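PDB 3LE2: serpin-ZX from Arabidopsis thaliana, which inhibits the metacaspase-9 cysteine protease by offering its reactive centre loop for cleavage and trapping the protease covalently, and limits RD21A-promoted programmed cell death. Local coordinates for residues Gly91-Val96 / Asn149-Glu154; Leu173-Thr178 / Leu225-Gly230; Thr153-Glu158 / Ile168-Leu173. All coordinates share one frame; numbering follows the deposited sequence.

Contact 1. Residues Gly91-Val96 / Asn149-Glu154; sequences GPKLSV and NGLITE
Lys-93 and Ser-95 meet Asn-149 and Leu-151 where the loop following helix 129-147, helix F of the serpin fold, packs near the start of strand 93-103, on the face of beta-sheet A. A Schellman motif ends the helix: Asn-149, with positive phi, is its C' residue, and Gly-150 N reaches back to Glu-145 O. Lys-93 and Ser-95, two apart on the strand, turn their side chains to the same side, whereas Leu-94 between them points away. In Lys-93, CG stands anti to the backbone N (chi1 173°) and the chain then bends at chi2 (71°), which lays the rest of it forward over the strand, so that the ammonium crosses the Asn-149 amide at a slant. The two do not bond, for NZ is 4.2 Å from Asn-149 ND2, and the lysine charge is answered by a salt bridge to Asp-85. Beside the amide, one branch of Leu-151 does the apolar work: CD1 lies 4.3 Å from Lys-93 CE and equally far from Ser-95 CB, and the same methyl also packs on the ring of Tyr-174. The closest polar approach is Ser-95 OG to Asn-149 ND2, 3.9 Å, too long for a hydrogen bond.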
loop_
_atom_site.group_PDB
_atom_site.type_symbol
_atom_site.label_atom_id
_atom_site.label_comp_id
_atom_site.label_asym_id
_atom_site.label_seq_id
_atom_site.Cartn_x
_atom_site.Cartn_y
_atom_site.Cartn_z
ATOM N N GLY A 91 -4.983 -18.605 -0.440
ATOM C CA GLY A 91 -5.162 -17.211 -0.090
ATOM C C GLY A 91 -4.819 -16.326 -1.270
ATOM O O GLY A 91 -4.588 -16.813 -2.369
ATOM N N PRO A 92 -4.767 -15.012 -1.045
ATOM C CA PRO A 92 -4.576 -14.102 -2.176
ATOM C C PRO A 92 -3.233 -14.310 -2.860
ATOM O O PRO A 92 -2.316 -14.937 -2.332
ATOM C CB PRO A 92 -4.646 -12.713 -1.519
ATOM C CG PRO A 92 -5.419 -12.935 -0.265
ATOM C CD PRO A 92 -4.951 -14.282 0.218
ATOM N N LYS A 93 -3.140 -13.782 -4.063
ATOM C CA LYS A 93 -1.914 -13.832 -4.815
ATOM C C LYS A 93 -1.191 -12.537 -4.520
ATOM O O LYS A 93 -1.767 -11.456 -4.658
ATOM C CB LYS A 93 -2.229 -13.926 -6.306
ATOM C CG LYS A 93 -1.008 -13.827 -7.222
ATOM C CD LYS A 93 -0.172 -15.094 -7.118
ATOM C CE LYS A 93 1.083 -15.033 -7.960
ATOM N NZ LYS A 93 1.943 -16.212 -7.637
ATOM N N LEU A 94 0.058 -12.656 -4.090
ATOM C CA LEU A 94 0.922 -11.506 -3.870
ATOM C C LEU A 94 2.231 -11.783 -4.556
ATOM O O LEU A 94 2.716 -12.915 -4.555
ATOM C CB LEU A 94 1.214 -11.269 -2.381
ATOM C CG LEU A 94 0.131 -10.680 -1.475
ATOM C CD1 LEU A 94 -0.853 -11.753 -1.015
ATOM C CD2 LEU A 94 0.793 -10.009 -0.269
ATOM N N SER A 95 2.807 -10.731 -5.127
ATOM C CA SER A 95 4.103 -10.827 -5.761
ATOM C C SER A 95 4.870 -9.535 -5.490
ATOM O O SER A 95 4.324 -8.436 -5.632
ATOM C CB SER A 95 3.937 -11.071 -7.262
ATOM O OG SER A 95 5.201 -11.277 -7.854
ATOM N N VAL A 96 6.127 -9.674 -5.090
ATOM C CA VAL A 96 6.940 -8.544 -4.660
ATOM C C VAL A 96 8.170 -8.369 -5.545
ATOM O O VAL A 96 8.814 -9.343 -5.934
ATOM C CB VAL A 96 7.435 -8.754 -3.228
ATOM C CG1 VAL A 96 8.490 -7.711 -2.874
ATOM C CG2 VAL A 96 6.267 -8.745 -2.247
ATOM N N ASN A 149 6.295 -12.288 -12.289
ATOM C CA ASN A 149 5.689 -13.197 -13.257
ATOM C C ASN A 149 4.863 -12.447 -14.303
ATOM O O ASN A 149 3.796 -12.900 -14.709
ATOM C CB ASN A 149 4.800 -14.214 -12.535
ATOM C CG ASN A 149 5.434 -14.742 -11.259
ATOM O OD1 ASN A 149 6.480 -15.394 -11.304
ATOM N ND2 ASN A 149 4.807 -14.456 -10.106
ATOM N N GLY A 150 5.346 -11.284 -14.719
ATOM C CA GLY A 150 4.664 -10.505 -15.739
ATOM C C GLY A 150 3.501 -9.655 -15.249
ATOM O O GLY A 150 2.857 -8.967 -16.038
ATOM N N LEU A 151 3.229 -9.687 -13.947
ATOM C CA LEU A 151 2.070 -8.978 -13.414
ATOM C C LEU A 151 2.291 -7.462 -13.418
ATOM O O LEU A 151 1.423 -6.687 -13.842
ATOM C CB LEU A 151 1.723 -9.502 -12.016
ATOM C CG LEU A 151 1.342 -10.996 -12.010
ATOM C CD1 LEU A 151 1.270 -11.641 -10.582
ATOM C CD2 LEU A 151 0.043 -11.203 -12.788
ATOM N N ILE A 152 3.470 -7.046 -12.962
ATOM C CA ILE A 152 3.842 -5.637 -13.003
ATOM C C ILE A 152 4.930 -5.411 -14.050
ATOM O O ILE A 152 5.886 -6.180 -14.153
ATOM C CB ILE A 152 4.267 -5.124 -11.624
ATOM C CG1 ILE A 152 3.057 -5.130 -10.686
ATOM C CG2 ILE A 152 4.867 -3.726 -11.748
ATOM C CD1 ILE A 152 3.399 -4.899 -9.262
ATOM N N THR A 153 4.779 -4.344 -14.820
ATOM C CA THR A 153 5.418 -4.288 -16.118
ATOM C C THR A 153 6.371 -3.104 -16.302
ATOM O O THR A 153 7.356 -3.201 -17.042
ATOM C CB THR A 153 4.333 -4.311 -17.221
ATOM O OG1 THR A 153 4.763 -5.143 -18.303
ATOM C CG2 THR A 153 4.001 -2.900 -17.717
ATOM N N GLU A 154 6.097 -2.002 -15.614
ATOM C CA GLU A 154 6.839 -0.767 -15.845
ATOM C C GLU A 154 7.017 0.110 -14.598
ATOM O O GLU A 154 6.445 1.199 -14.511
ATOM C CB GLU A 154 6.147 0.041 -16.941
ATOM C CG GLU A 154 6.776 1.396 -17.209
ATOM C CD GLU A 154 6.432 1.927 -18.585
ATOM O OE1 GLU A 154 6.354 1.112 -19.532
ATOM O OE2 GLU A 154 6.245 3.156 -18.724
#

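Contact 2. Residues Leu173-Thr178 / Leu225-Gly230; sequences LYFKGT and LPYLQG. With ACT (acetate ion), chain D.
Phe-175 drives the edge of its ring into the face of Tyr-227, a T-shaped pair with centroids 4.9 Å apart and planes at 72°. The pair joins the end of strand 167-176, in sheet A of the serpin fold, to the turn that leaves strand 220-226 of sheet B, in the region called the breach. Here packing is tight: Phe-175 CE2 comes to 3.5 Å from Tyr-227 CZ, and CZ of the same phenylalanine lies over the ring toward its rim. Phe-175 reaches so far because CG is anti to its backbone N (chi1 170°), sending the ring forward to meet a tyrosine arriving from the opposite direction. Gly-177, with no side chain, lets its backbone run beside the tyrosine, its C 3.7 Å from Tyr-227 CD1. Trp-179 stacks on Tyr-227 as well.

Beyond the rings the contact turns polar. Thr-178 O lies in plane at the edge of the Tyr-227 ring and accepts a 2.7 Å hydrogen bond from Leu-228 N (147° at the hydrogen), approached within the carbonyl plane. On the looser side a water takes the N-H of Thr-178, 3.2 Å from its N, and bridges toward Leu-228 O and an acetate, probably a crystallisation component, to which Thr-178 N also makes a weak bond. The aromatic pair thus supplies the close apolar packing, one short backbone bond ties the segments together, and at the outer margin the bridging is done by a water and a weakly bound acetate.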
loop_
_atom_site.group_PDB
_atom_site.type_symbol
_atom_site.label_atom_id
_atom_site.label_comp_id
_atom_site.label_asym_id
_atom_site.label_seq_id
_atom_site.Cartn_x
_atom_site.Cartn_y
_atom_site.Cartn_z
ATOM N N LEU A 173 4.497 -3.991 -5.592
ATOM C CA LEU A 173 3.705 -4.985 -4.889
ATOM C C LEU A 173 2.454 -5.262 -5.703
ATOM O O LEU A 173 1.648 -4.359 -5.945
ATOM C CB LEU A 173 3.338 -4.525 -3.462
ATOM C CG LEU A 173 2.562 -5.534 -2.594
ATOM C CD1 LEU A 173 3.385 -6.792 -2.330
ATOM C CD2 LEU A 173 2.064 -4.951 -1.258
ATOM N N TYR A 174 2.310 -6.510 -6.142
ATOM C CA TYR A 174 1.078 -6.958 -6.781
ATOM C C TYR A 174 0.256 -7.778 -5.792
ATOM O O TYR A 174 0.786 -8.621 -5.069
ATOM C CB TYR A 174 1.370 -7.764 -8.059
ATOM C CG TYR A 174 0.146 -8.376 -8.713
ATOM C CD1 TYR A 174 -0.567 -7.676 -9.681
ATOM C CD2 TYR A 174 -0.300 -9.657 -8.369
ATOM C CE1 TYR A 174 -1.692 -8.226 -10.305
ATOM C CE2 TYR A 174 -1.433 -10.221 -8.985
ATOM C CZ TYR A 174 -2.119 -9.491 -9.954
ATOM O OH TYR A 174 -3.236 -10.004 -10.579
ATOM N N PHE A 175 -1.043 -7.526 -5.765
ATOM C CA PHE A 175 -1.960 -8.269 -4.915
ATOM C C PHE A 175 -3.227 -8.519 -5.702
ATOM O O PHE A 175 -3.731 -7.629 -6.388
ATOM C CB PHE A 175 -2.260 -7.465 -3.639
ATOM C CG PHE A 175 -3.392 -8.014 -2.780
ATOM C CD1 PHE A 175 -3.125 -8.780 -1.663
ATOM C CD2 PHE A 175 -4.712 -7.682 -3.041
ATOM C CE1 PHE A 175 -4.152 -9.249 -0.853
ATOM C CE2 PHE A 175 -5.744 -8.144 -2.226
ATOM C CZ PHE A 175 -5.462 -8.929 -1.139
ATOM N N LYS A 176 -3.724 -9.742 -5.624
ATOM C CA LYS A 176 -5.039 -10.039 -6.166
ATOM C C LYS A 176 -5.686 -11.082 -5.290
ATOM O O LYS A 176 -5.112 -12.145 -5.057
ATOM C CB LYS A 176 -4.966 -10.535 -7.612
ATOM C CG LYS A 176 -6.334 -10.891 -8.181
ATOM C CD LYS A 176 -6.282 -11.056 -9.684
ATOM C CE LYS A 176 -7.640 -11.426 -10.257
ATOM N NZ LYS A 176 -7.557 -11.614 -11.747
ATOM N N GLY A 177 -6.874 -10.768 -4.791
ATOM C CA GLY A 177 -7.565 -11.662 -3.887
ATOM C C GLY A 177 -8.999 -11.899 -4.311
ATOM O O GLY A 177 -9.620 -11.053 -4.950
ATOM N N THR A 178 -9.510 -13.067 -3.950
ATOM C CA THR A 178 -10.914 -13.408 -4.126
ATOM C C THR A 178 -11.663 -13.077 -2.834
ATOM O O THR A 178 -11.178 -13.396 -1.753
ATOM C CB THR A 178 -11.069 -14.917 -4.399
ATOM O OG1 THR A 178 -10.476 -15.241 -5.660
ATOM C CG2 THR A 178 -12.516 -15.303 -4.433
ATOM N N LEU A 225 -14.474 -5.548 3.652
ATOM C CA LEU A 225 -14.702 -6.723 2.782
ATOM C C LEU A 225 -13.545 -7.706 2.890
ATOM O O LEU A 225 -12.509 -7.508 2.254
ATOM C CB LEU A 225 -14.864 -6.317 1.308
ATOM C CG LEU A 225 -16.072 -5.492 0.851
ATOM C CD1 LEU A 225 -15.965 -5.186 -0.609
ATOM C CD2 LEU A 225 -17.378 -6.207 1.117
ATOM N N PRO A 226 -13.715 -8.770 3.689
ATOM C CA PRO A 226 -12.686 -9.803 3.884
ATOM C C PRO A 226 -12.387 -10.597 2.606
ATOM O O PRO A 226 -13.303 -10.891 1.823
ATOM C CB PRO A 226 -13.315 -10.762 4.916
ATOM C CG PRO A 226 -14.589 -10.142 5.341
ATOM C CD PRO A 226 -14.993 -9.128 4.327
ATOM N N TYR A 227 -11.113 -10.954 2.428
ATOM C CA TYR A 227 -10.666 -11.805 1.330
ATOM C C TYR A 227 -10.664 -13.263 1.764
ATOM O O TYR A 227 -10.311 -13.577 2.907
ATOM C CB TYR A 227 -9.246 -11.424 0.870
ATOM C CG TYR A 227 -9.166 -10.101 0.150
ATOM C CD1 TYR A 227 -9.615 -9.979 -1.156
ATOM C CD2 TYR A 227 -8.642 -8.968 0.777
ATOM C CE1 TYR A 227 -9.563 -8.777 -1.815
ATOM C CE2 TYR A 227 -8.578 -7.752 0.119
ATOM C CZ TYR A 227 -9.043 -7.668 -1.186
ATOM O OH TYR A 227 -8.992 -6.477 -1.875
ATOM N N LEU A 228 -11.056 -14.137 0.839
ATOM C CA LEU A 228 -10.942 -15.582 0.998
ATOM C C LEU A 228 -9.562 -15.981 1.522
ATOM O O LEU A 228 -8.538 -15.483 1.061
ATOM C CB LEU A 228 -11.188 -16.275 -0.347
ATOM C CG LEU A 228 -11.066 -17.797 -0.289
ATOM C CD1 LEU A 228 -12.185 -18.403 0.590
ATOM C CD2 LEU A 228 -11.058 -18.389 -1.693
ATOM N N GLN A 229 -9.546 -16.913 2.464
ATOM C CA GLN A 229 -8.328 -17.248 3.192
ATOM C C GLN A 229 -7.732 -18.580 2.751
ATOM O O GLN A 229 -6.510 -18.715 2.618
ATOM C CB GLN A 229 -8.657 -17.316 4.675
ATOM C CG GLN A 229 -7.591 -16.796 5.604
ATOM C CD GLN A 229 -8.115 -16.675 7.016
ATOM O OE1 GLN A 229 -9.323 -16.612 7.227
ATOM N NE2 GLN A 229 -7.217 -16.651 7.988
ATOM N N GLY A 230 -8.599 -19.564 2.517
ATOM C CA GLY A 230 -8.145 -20.931 2.330
ATOM C C GLY A 230 -7.322 -21.393 3.525
ATOM O O GLY A 230 -7.762 -21.281 4.678
HETATM C C ACT D . -6.318 -15.349 -5.506
HETATM O O ACT D . -7.077 -15.024 -4.553
HETATM O OXT ACT D . -6.394 -14.647 -6.551
HETATM C CH3 ACT D . -5.367 -16.513 -5.395
HETATM O O HOH W 1 -8.006 -14.821 -1.752
#

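Contact 3. Residues Thr153-Glu158 / Ile168-Leu173; sequences TEVLPE and IFANAL
The Asn-171 peptide group, flat within strand 167-176, carries Val-155 over one face: CG1 sits well above its plane, 3.7 Å from Asn-171 O. Along its two edges strand 167-176 is bonded to its neighbours, Ala-170 with Gly-99 and Asn-171 with Phe-328. The carboxamide of Asn-171 leaves from the face away from the loop, where ND2 bonds Asn-98 OD1 and OD1 makes a weak bond to His-329, and the ring of Phe-169 turns the same way, toward helix 37-49.

On the loop side, small strand residues receive branched ones. With CG1 anti to the backbone N (chi1 -165°), Val-155 spreads its two methyls along the strand, so that CG2 meets Ala-172 CB at 4.1 Å while CG1 looks toward Ala-170 CB, 4.4 Å off. Leu-156 aims less directly but curls round through chi2 (58°), bringing CD1 to 4.0 Å from Ala-170 CB. Its CD2 branch leans toward Ile-168, which is modelled in two conformers, making that approach less certain. Asn-141 of helix 129-147 fixes the Leu-156 backbone N.

This is how the linker after helix F lies on sheet A in serpins. The Asn-171 side chain makes its polar bonds on the opposite face, in what the family calls the shutter. The side chains that meet across the buried seam are apolar, consistent with a seam held by fit and by the burial of apolar surface.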
loop_
_atom_site.group_PDB
_atom_site.type_symbol
_atom_site.label_atom_id
_atom_site.label_comp_id
_atom_site.label_asym_id
_atom_site.label_seq_id
_atom_site.Cartn_x
_atom_site.Cartn_y
_atom_site.Cartn_z
ATOM N N THR A 153 4.779 -4.344 -14.820
ATOM C CA THR A 153 5.418 -4.288 -16.118
ATOM C C THR A 153 6.371 -3.104 -16.302
ATOM O O THR A 153 7.356 -3.201 -17.042
ATOM C CB THR A 153 4.333 -4.311 -17.221
ATOM O OG1 THR A 153 4.763 -5.143 -18.303
ATOM C CG2 THR A 153 4.001 -2.900 -17.717
ATOM N N GLU A 154 6.097 -2.002 -15.614
ATOM C CA GLU A 154 6.839 -0.767 -15.845
ATOM C C GLU A 154 7.017 0.110 -14.598
ATOM O O GLU A 154 6.445 1.199 -14.511
ATOM C CB GLU A 154 6.147 0.041 -16.941
ATOM C CG GLU A 154 6.776 1.396 -17.209
ATOM C CD GLU A 154 6.432 1.927 -18.585
ATOM O OE1 GLU A 154 6.354 1.112 -19.532
ATOM O OE2 GLU A 154 6.245 3.156 -18.724
ATOM N N VAL A 155 7.831 -0.349 -13.652
ATOM C CA VAL A 155 8.106 0.435 -12.449
ATOM C C VAL A 155 8.763 1.794 -12.724
ATOM O O VAL A 155 8.354 2.790 -12.146
ATOM C CB VAL A 155 8.933 -0.358 -11.416
ATOM C CG1 VAL A 155 8.869 0.336 -10.048
ATOM C CG2 VAL A 155 8.392 -1.769 -11.306
ATOM N N LEU A 156 9.766 1.849 -13.602
ATOM C CA LEU A 156 10.389 3.134 -13.949
ATOM C C LEU A 156 9.775 3.724 -15.222
ATOM O O LEU A 156 9.728 3.049 -16.242
ATOM C CB LEU A 156 11.904 2.998 -14.114
ATOM C CG LEU A 156 12.817 3.038 -12.882
ATOM C CD1 LEU A 156 12.466 1.948 -11.888
ATOM C CD2 LEU A 156 14.247 2.899 -13.316
ATOM N N PRO A 157 9.276 4.976 -15.157
ATOM C CA PRO A 157 8.728 5.633 -16.347
ATOM C C PRO A 157 9.844 6.046 -17.294
ATOM O O PRO A 157 10.981 6.236 -16.857
ATOM C CB PRO A 157 8.067 6.902 -15.783
ATOM C CG PRO A 157 7.905 6.666 -14.338
ATOM C CD PRO A 157 9.049 5.784 -13.941
ATOM N N GLU A 158 9.520 6.194 -18.574
ATOM C CA GLU A 158 10.493 6.680 -19.526
ATOM C C GLU A 158 11.135 7.966 -19.001
ATOM O O GLU A 158 10.461 8.812 -18.414
ATOM C CB GLU A 158 9.851 6.887 -20.905
ATOM C CG GLU A 158 9.441 5.574 -21.576
ATOM C CD GLU A 158 9.053 5.751 -23.046
ATOM O OE1 GLU A 158 7.842 5.909 -23.324
ATOM O OE2 GLU A 158 9.955 5.733 -23.921
ATOM N N ILE A 168 19.288 4.218 -6.954
ATOM C CA ILE A 168 17.838 4.092 -7.017
ATOM C C ILE A 168 17.324 2.819 -6.351
ATOM O O ILE A 168 18.039 1.816 -6.234
ATOM C CB ILE A 168 17.324 4.110 -8.472
ATOM C CG1 ILE A 168 17.796 2.854 -9.215
ATOM C CG2 ILE A 168 17.750 5.395 -9.171
ATOM C CD1 ILE A 168 17.194 2.678 -10.595
ATOM N N PHE A 169 16.073 2.869 -5.918
ATOM C CA PHE A 169 15.398 1.686 -5.440
ATOM C C PHE A 169 14.164 1.474 -6.302
ATOM O O PHE A 169 13.483 2.426 -6.671
ATOM C CB PHE A 169 15.041 1.846 -3.970
ATOM C CG PHE A 169 16.242 1.872 -3.080
ATOM C CD1 PHE A 169 16.782 0.691 -2.584
ATOM C CD2 PHE A 169 16.860 3.071 -2.768
ATOM C CE1 PHE A 169 17.901 0.715 -1.778
ATOM C CE2 PHE A 169 17.976 3.097 -1.965
ATOM C CZ PHE A 169 18.498 1.922 -1.469
ATOM N N ALA A 170 13.895 0.232 -6.661
ATOM C CA ALA A 170 12.707 -0.046 -7.435
ATOM C C ALA A 170 11.921 -1.074 -6.670
ATOM O O ALA A 170 12.451 -2.126 -6.310
ATOM C CB ALA A 170 13.058 -0.551 -8.837
ATOM N N ASN A 171 10.662 -0.754 -6.403
ATOM C CA ASN A 171 9.835 -1.603 -5.572
ATOM C C ASN A 171 8.425 -1.711 -6.137
ATOM O O ASN A 171 7.852 -0.728 -6.611
ATOM C CB ASN A 171 9.819 -1.077 -4.132
ATOM C CG ASN A 171 9.021 -1.963 -3.203
ATOM O OD1 ASN A 171 7.813 -2.121 -3.374
ATOM N ND2 ASN A 171 9.690 -2.553 -2.212
ATOM N N ALA A 172 7.868 -2.914 -6.103
ATOM C CA ALA A 172 6.516 -3.118 -6.603
ATOM C C ALA A 172 5.800 -4.155 -5.752
ATOM O O ALA A 172 6.415 -5.080 -5.237
ATOM C CB ALA A 172 6.547 -3.547 -8.068
ATOM N N LEU A 173 4.497 -3.991 -5.592
ATOM C CA LEU A 173 3.705 -4.985 -4.889
ATOM C C LEU A 173 2.454 -5.262 -5.703
ATOM O O LEU A 173 1.648 -4.359 -5.945
ATOM C CB LEU A 173 3.338 -4.525 -3.462
ATOM C CG LEU A 173 2.562 -5.534 -2.594
ATOM C CD1 LEU A 173 3.385 -6.792 -2.330
ATOM C CD2 LEU A 173 2.064 -4.951 -1.258
#

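In the fold
All three contacts use sheet A of the serpin fold, and contact 2 carries it over to sheet B. Along the chain, contact 1 closes before contact 2 opens; contact 3 begins on Thr-153 and Glu-154, where contact 1 ends, and closes at Leu-173, where contact 2 starts. Contacts 1 and 3 share the loop between helix 129-147 and strand 167-176, their centres about 13 Å apart; the centre of contact 2 lies about 12 Å from that of contact 1 and 23 Å from that of contact 3. Strand 93-103 pairs antiparallel with 167-176, with a probable hydrogen bond from Lys-93 N to Lys-176 O, 2.7 Å. In serpins generally, sheet A opens beside strand 167-176 to admit the cleaved reactive centre loop.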